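Local coordinates for CBS domain-containing protein (Listeria monocytogenes, PDB 6XNU) that binds the second messenger c-di-AMP, probably through its CBS domains, and takes part in the control of (p)ppGpp and c-di-AMP homeostasis, at residues V60-L73 with P127-E139. Residues are numbered along the deposited sequence; the frame is centred on the assembly and turned at random.
Sequences VIPVLDFEFKLHGL and PFVCVVDSDHHFE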
loop_
_atom_site.group_PDB
_atom_site.type_symbol
_atom_site.label_atom_id
_atom_site.label_comp_id
_atom_site.label_asym_id
_atom_site.label_seq_id
_atom_site.Cartn_x
_atom_site.Cartn_y
_atom_site.Cartn_z
ATOM N N VAL A 60 2.109 3.891 -3.706
ATOM C CA VAL A 60 1.601 4.625 -4.862
ATOM C C VAL A 60 2.035 6.070 -4.698
ATOM O O VAL A 60 1.888 6.633 -3.607
ATOM C CB VAL A 60 0.066 4.539 -4.968
ATOM C CG1 VAL A 60 -0.440 5.365 -6.144
ATOM C CG2 VAL A 60 -0.400 3.094 -5.090
ATOM N N ILE A 61 2.561 6.672 -5.768
ATOM C CA ILE A 61 3.019 8.062 -5.693
ATOM C C ILE A 61 2.433 8.877 -6.834
ATOM O O ILE A 61 2.088 8.329 -7.891
ATOM C CB ILE A 61 4.554 8.171 -5.695
ATOM C CG1 ILE A 61 5.160 7.578 -6.974
ATOM C CG2 ILE A 61 5.148 7.529 -4.440
ATOM C CD1 ILE A 61 6.687 7.704 -7.069
ATOM N N PRO A 62 2.313 10.185 -6.662
ATOM C CA PRO A 62 1.775 11.028 -7.732
ATOM C C PRO A 62 2.779 11.238 -8.850
ATOM O O PRO A 62 3.998 11.193 -8.655
ATOM C CB PRO A 62 1.459 12.346 -7.015
ATOM C CG PRO A 62 2.319 12.336 -5.788
ATOM C CD PRO A 62 2.392 10.891 -5.371
ATOM N N VAL A 63 2.237 11.471 -10.041
ATOM C CA VAL A 63 3.013 11.879 -11.204
ATOM C C VAL A 63 2.625 13.318 -11.513
ATOM O O VAL A 63 1.443 13.609 -11.719
ATOM C CB VAL A 63 2.755 10.966 -12.411
ATOM C CG1 VAL A 63 3.616 11.389 -13.570
ATOM C CG2 VAL A 63 3.021 9.510 -12.057
ATOM N N LEU A 64 3.611 14.212 -11.508
ATOM C CA LEU A 64 3.410 15.639 -11.709
ATOM C C LEU A 64 4.031 16.081 -13.026
ATOM O O LEU A 64 4.868 15.385 -13.605
ATOM C CB LEU A 64 4.035 16.446 -10.568
ATOM C CG LEU A 64 3.647 16.026 -9.148
ATOM C CD1 LEU A 64 4.266 17.005 -8.150
ATOM C CD2 LEU A 64 2.143 15.953 -9.014
ATOM N N ASP A 65 3.626 17.263 -13.487
ATOM C CA ASP A 65 4.322 17.889 -14.599
ATOM C C ASP A 65 5.311 18.931 -14.067
ATOM O O ASP A 65 5.524 19.063 -12.863
ATOM C CB ASP A 65 3.314 18.462 -15.608
ATOM C CG ASP A 65 2.453 19.585 -15.047
ATOM O OD1 ASP A 65 2.826 20.237 -14.043
ATOM O OD2 ASP A 65 1.380 19.833 -15.643
ATOM N N PHE A 66 5.933 19.695 -14.969
ATOM C CA PHE A 66 6.940 20.653 -14.522
ATOM C C PHE A 66 6.335 21.846 -13.782
ATOM O O PHE A 66 7.078 22.596 -13.140
ATOM C CB PHE A 66 7.767 21.135 -15.721
ATOM C CG PHE A 66 7.047 22.138 -16.584
ATOM C CD1 PHE A 66 5.864 21.799 -17.233
ATOM C CD2 PHE A 66 7.544 23.429 -16.735
ATOM C CE1 PHE A 66 5.202 22.725 -18.029
ATOM C CE2 PHE A 66 6.884 24.359 -17.521
ATOM C CZ PHE A 66 5.712 24.007 -18.168
ATOM N N GLU A 67 5.022 22.051 -13.879
ATOM C CA GLU A 67 4.314 23.061 -13.102
ATOM C C GLU A 67 3.753 22.503 -11.805
ATOM O O GLU A 67 2.975 23.188 -11.137
ATOM C CB GLU A 67 3.164 23.670 -13.912
ATOM C CG GLU A 67 3.576 24.316 -15.228
ATOM C CD GLU A 67 2.374 24.897 -15.947
ATOM O OE1 GLU A 67 1.788 25.879 -15.442
ATOM O OE2 GLU A 67 1.992 24.348 -16.996
ATOM N N PHE A 68 4.130 21.275 -11.450
ATOM C CA PHE A 68 3.678 20.609 -10.223
ATOM C C PHE A 68 2.168 20.388 -10.210
ATOM O O PHE A 68 1.552 20.297 -9.144
ATOM C CB PHE A 68 4.141 21.370 -8.974
ATOM C CG PHE A 68 5.626 21.352 -8.802
ATOM C CD1 PHE A 68 6.430 22.165 -9.594
ATOM C CD2 PHE A 68 6.232 20.478 -7.910
ATOM C CE1 PHE A 68 7.808 22.144 -9.477
ATOM C CE2 PHE A 68 7.612 20.450 -7.777
ATOM C CZ PHE A 68 8.410 21.277 -8.571
ATOM N N LYS A 69 1.561 20.252 -11.389
ATOM C CA LYS A 69 0.171 19.822 -11.485
ATOM C C LYS A 69 0.089 18.293 -11.530
ATOM O O LYS A 69 0.964 17.619 -12.082
ATOM C CB LYS A 69 -0.504 20.415 -12.725
ATOM C CG LYS A 69 -0.571 21.924 -12.718
ATOM C CD LYS A 69 -1.102 22.429 -14.056
ATOM C CE LYS A 69 -0.914 23.927 -14.179
ATOM N NZ LYS A 69 -1.413 24.621 -12.966
ATOM N N LEU A 70 -0.996 17.762 -10.974
ATOM C CA LEU A 70 -1.164 16.323 -10.781
ATOM C C LEU A 70 -1.759 15.678 -12.029
ATOM O O LEU A 70 -2.873 16.021 -12.433
ATOM C CB LEU A 70 -2.069 16.072 -9.575
ATOM C CG LEU A 70 -2.417 14.608 -9.288
ATOM C CD1 LEU A 70 -1.182 13.822 -8.865
ATOM C CD2 LEU A 70 -3.470 14.552 -8.211
ATOM N N HIS A 71 -1.039 14.708 -12.604
ATOM C CA HIS A 71 -1.458 14.013 -13.818
ATOM C C HIS A 71 -1.796 12.547 -13.615
ATOM O O HIS A 71 -2.586 12.000 -14.385
ATOM C CB HIS A 71 -0.364 14.088 -14.895
ATOM C CG HIS A 71 -0.252 15.428 -15.552
ATOM N ND1 HIS A 71 -0.623 15.646 -16.861
ATOM C CD2 HIS A 71 0.197 16.616 -15.083
ATOM C CE1 HIS A 71 -0.419 16.916 -17.168
ATOM N NE2 HIS A 71 0.076 17.529 -16.108
ATOM N N GLY A 72 -1.219 11.889 -12.617
ATOM C CA GLY A 72 -1.452 10.461 -12.513
ATOM C C GLY A 72 -0.897 9.910 -11.220
ATOM O O GLY A 72 -0.310 10.631 -10.408
ATOM N N LEU A 73 -1.114 8.611 -11.045
ATOM C CA LEU A 73 -0.630 7.843 -9.906
ATOM C C LEU A 73 0.084 6.624 -10.452
ATOM O O LEU A 73 -0.357 6.041 -11.448
ATOM C CB LEU A 73 -1.776 7.412 -8.986
ATOM C CG LEU A 73 -2.591 8.514 -8.301
ATOM C CD1 LEU A 73 -3.814 7.922 -7.626
ATOM C CD2 LEU A 73 -1.711 9.246 -7.301
ATOM N N PRO A 127 -7.064 4.239 -0.351
ATOM C CA PRO A 127 -6.245 4.407 0.861
ATOM C C PRO A 127 -5.775 5.831 1.088
ATOM O O PRO A 127 -5.561 6.228 2.239
ATOM C CB PRO A 127 -5.065 3.460 0.609
ATOM C CG PRO A 127 -5.622 2.413 -0.294
ATOM C CD PRO A 127 -6.584 3.135 -1.201
ATOM N N PHE A 128 -5.562 6.602 0.024
ATOM C CA PHE A 128 -5.318 8.030 0.157
ATOM C C PHE A 128 -5.935 8.719 -1.041
ATOM O O PHE A 128 -6.190 8.097 -2.076
ATOM C CB PHE A 128 -3.826 8.382 0.240
ATOM C CG PHE A 128 -3.069 8.122 -1.036
ATOM C CD1 PHE A 128 -2.522 6.872 -1.280
ATOM C CD2 PHE A 128 -2.902 9.122 -1.983
ATOM C CE1 PHE A 128 -1.823 6.622 -2.452
ATOM C CE2 PHE A 128 -2.212 8.879 -3.152
ATOM C CZ PHE A 128 -1.671 7.632 -3.385
ATOM N N VAL A 129 -6.164 10.013 -0.880
ATOM C CA VAL A 129 -6.691 10.846 -1.953
ATOM C C VAL A 129 -5.855 12.110 -2.047
ATOM O O VAL A 129 -5.552 12.743 -1.033
ATOM C CB VAL A 129 -8.177 11.185 -1.742
ATOM C CG1 VAL A 129 -8.678 12.077 -2.879
ATOM C CG2 VAL A 129 -8.987 9.910 -1.700
ATOM N N CYS A 130 -5.519 12.489 -3.273
ATOM C CA CYS A 130 -4.676 13.648 -3.502
ATOM C C CYS A 130 -5.476 14.935 -3.309
ATOM O O CYS A 130 -6.658 14.995 -3.652
ATOM C CB CYS A 130 -4.138 13.586 -4.919
ATOM S SG CYS A 130 -2.835 12.342 -5.112
ATOM N N VAL A 131 -4.820 15.960 -2.757
ATOM C CA VAL A 131 -5.381 17.306 -2.617
ATOM C C VAL A 131 -4.738 18.198 -3.671
ATOM O O VAL A 131 -3.513 18.186 -3.838
ATOM C CB VAL A 131 -5.145 17.878 -1.210
ATOM C CG1 VAL A 131 -5.779 19.254 -1.068
ATOM C CG2 VAL A 131 -5.698 16.933 -0.139
ATOM N N VAL A 132 -5.563 18.959 -4.397
ATOM C CA VAL A 132 -5.075 19.862 -5.436
ATOM C C VAL A 132 -5.820 21.174 -5.290
ATOM O O VAL A 132 -6.891 21.239 -4.686
ATOM C CB VAL A 132 -5.260 19.312 -6.875
ATOM C CG1 VAL A 132 -4.576 17.938 -7.046
ATOM C CG2 VAL A 132 -6.732 19.239 -7.243
ATOM N N ASP A 133 -5.239 22.232 -5.837
ATOM C CA ASP A 133 -5.966 23.495 -5.825
ATOM C C ASP A 133 -6.743 23.613 -7.142
ATOM O O ASP A 133 -6.778 22.682 -7.952
ATOM C CB ASP A 133 -4.999 24.640 -5.514
ATOM C CG ASP A 133 -4.213 25.084 -6.701
ATOM O OD1 ASP A 133 -4.248 24.382 -7.720
ATOM O OD2 ASP A 133 -3.567 26.154 -6.623
ATOM N N SER A 134 -7.385 24.762 -7.386
ATOM C CA SER A 134 -8.295 24.826 -8.527
ATOM C C SER A 134 -7.588 24.671 -9.872
ATOM O O SER A 134 -8.239 24.284 -10.848
ATOM C CB SER A 134 -9.092 26.133 -8.496
ATOM O OG SER A 134 -8.285 27.223 -8.083
ATOM N N ASP A 135 -6.280 24.931 -9.960
ATOM C CA ASP A 135 -5.547 24.710 -11.204
ATOM C C ASP A 135 -4.759 23.397 -11.201
ATOM O O ASP A 135 -3.828 23.237 -11.995
ATOM C CB ASP A 135 -4.642 25.914 -11.521
ATOM C CG ASP A 135 -3.314 25.915 -10.761
ATOM O OD1 ASP A 135 -3.207 25.304 -9.691
ATOM O OD2 ASP A 135 -2.347 26.548 -11.240
ATOM N N HIS A 136 -5.139 22.455 -10.334
ATOM C CA HIS A 136 -4.597 21.096 -10.242
ATOM C C HIS A 136 -3.178 21.051 -9.697
ATOM O O HIS A 136 -2.513 20.015 -9.806
ATOM C CB HIS A 136 -4.672 20.363 -11.584
ATOM C CG HIS A 136 -6.055 19.904 -11.927
ATOM N ND1 HIS A 136 -6.646 18.811 -11.328
ATOM C CD2 HIS A 136 -6.980 20.416 -12.774
ATOM C CE1 HIS A 136 -7.868 18.658 -11.807
ATOM N NE2 HIS A 136 -8.096 19.618 -12.684
ATOM N N HIS A 137 -2.703 22.131 -9.088
ATOM C CA HIS A 137 -1.415 22.104 -8.412
ATOM C C HIS A 137 -1.493 21.158 -7.219
ATOM O O HIS A 137 -2.424 21.243 -6.409
ATOM C CB HIS A 137 -1.054 23.518 -7.964
ATOM C CG HIS A 137 0.250 23.627 -7.244
ATOM N ND1 HIS A 137 0.358 23.514 -5.872
ATOM C CD2 HIS A 137 1.501 23.883 -7.702
ATOM C CE1 HIS A 137 1.619 23.689 -5.521
ATOM N NE2 HIS A 137 2.333 23.912 -6.610
ATOM N N PHE A 138 -0.509 20.268 -7.121
ATOM C CA PHE A 138 -0.517 19.222 -6.097
ATOM C C PHE A 138 -0.204 19.805 -4.724
ATOM O O PHE A 138 0.830 20.454 -4.532
ATOM C CB PHE A 138 0.503 18.146 -6.457
ATOM C CG PHE A 138 0.607 17.043 -5.444
ATOM C CD1 PHE A 138 -0.511 16.326 -5.063
ATOM C CD2 PHE A 138 1.831 16.721 -4.890
ATOM C CE1 PHE A 138 -0.406 15.301 -4.122
ATOM C CE2 PHE A 138 1.946 15.686 -3.956
ATOM C CZ PHE A 138 0.822 14.984 -3.582
ATOM N N GLU A 139 -1.083 19.542 -3.751
ATOM C CA GLU A 139 -0.952 20.136 -2.426
ATOM C C GLU A 139 -0.572 19.148 -1.336
ATOM O O GLU A 139 0.032 19.545 -0.337
ATOM C CB GLU A 139 -2.268 20.812 -2.025
ATOM C CG GLU A 139 -2.674 21.946 -2.986
ATOM C CD GLU A 139 -1.835 23.183 -2.778
ATOM O OE1 GLU A 139 -1.323 23.738 -3.776
ATOM O OE2 GLU A 139 -1.692 23.603 -1.608
#
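Leu70 packs on Cys130 and Val132 where two beta hairpins meet face to face, an arrangement consistent with the paired CBS motifs of a Bateman module. The packing is tightest where Leu70 CD2 presses on Cys130 CB at 3.5 Å, a squeezed carbon-carbon approach, while also touching Val132 CG1. The Phe138 ring, its CG anti to the backbone N (chi1 178°), reaches across to Pro62, whose CB lies over one face and whose CG comes closest, 3.8 Å from Phe138 CZ. Leu64 CD2 meets Phe138 CB at 3.7 Å. Farther along, Leu73 CD2 bridges Cys130 SG and the edge of the Phe128 ring, and Val60 CB lies in that ring's plane, 3.8 Å from Phe128 CE1.

At the turns the hairpins come close enough for backbone pairing. Phe138 N donates to Phe68 O at 2.9 Å. Leu70 N donates to His136 O at 3.0 Å, completing a single bridge centred on Lys69 and His137. This end is more open to solvent: Lys69 bends at its last torsion (chi4 -49°), bringing NZ to Asp135. There Lys69 NZ forms a salt bridge with Asp135 OD2 at 2.8 Å and a hydrogen bond with Asp135 O.

Strand 40-41 extends the sheet of the first hairpin alongside strand 60-64, and Ile61 points away from the contact to pack on helix 46-56; in the second, Ile141 of strand 138-143 touches Phe128 and Cys130.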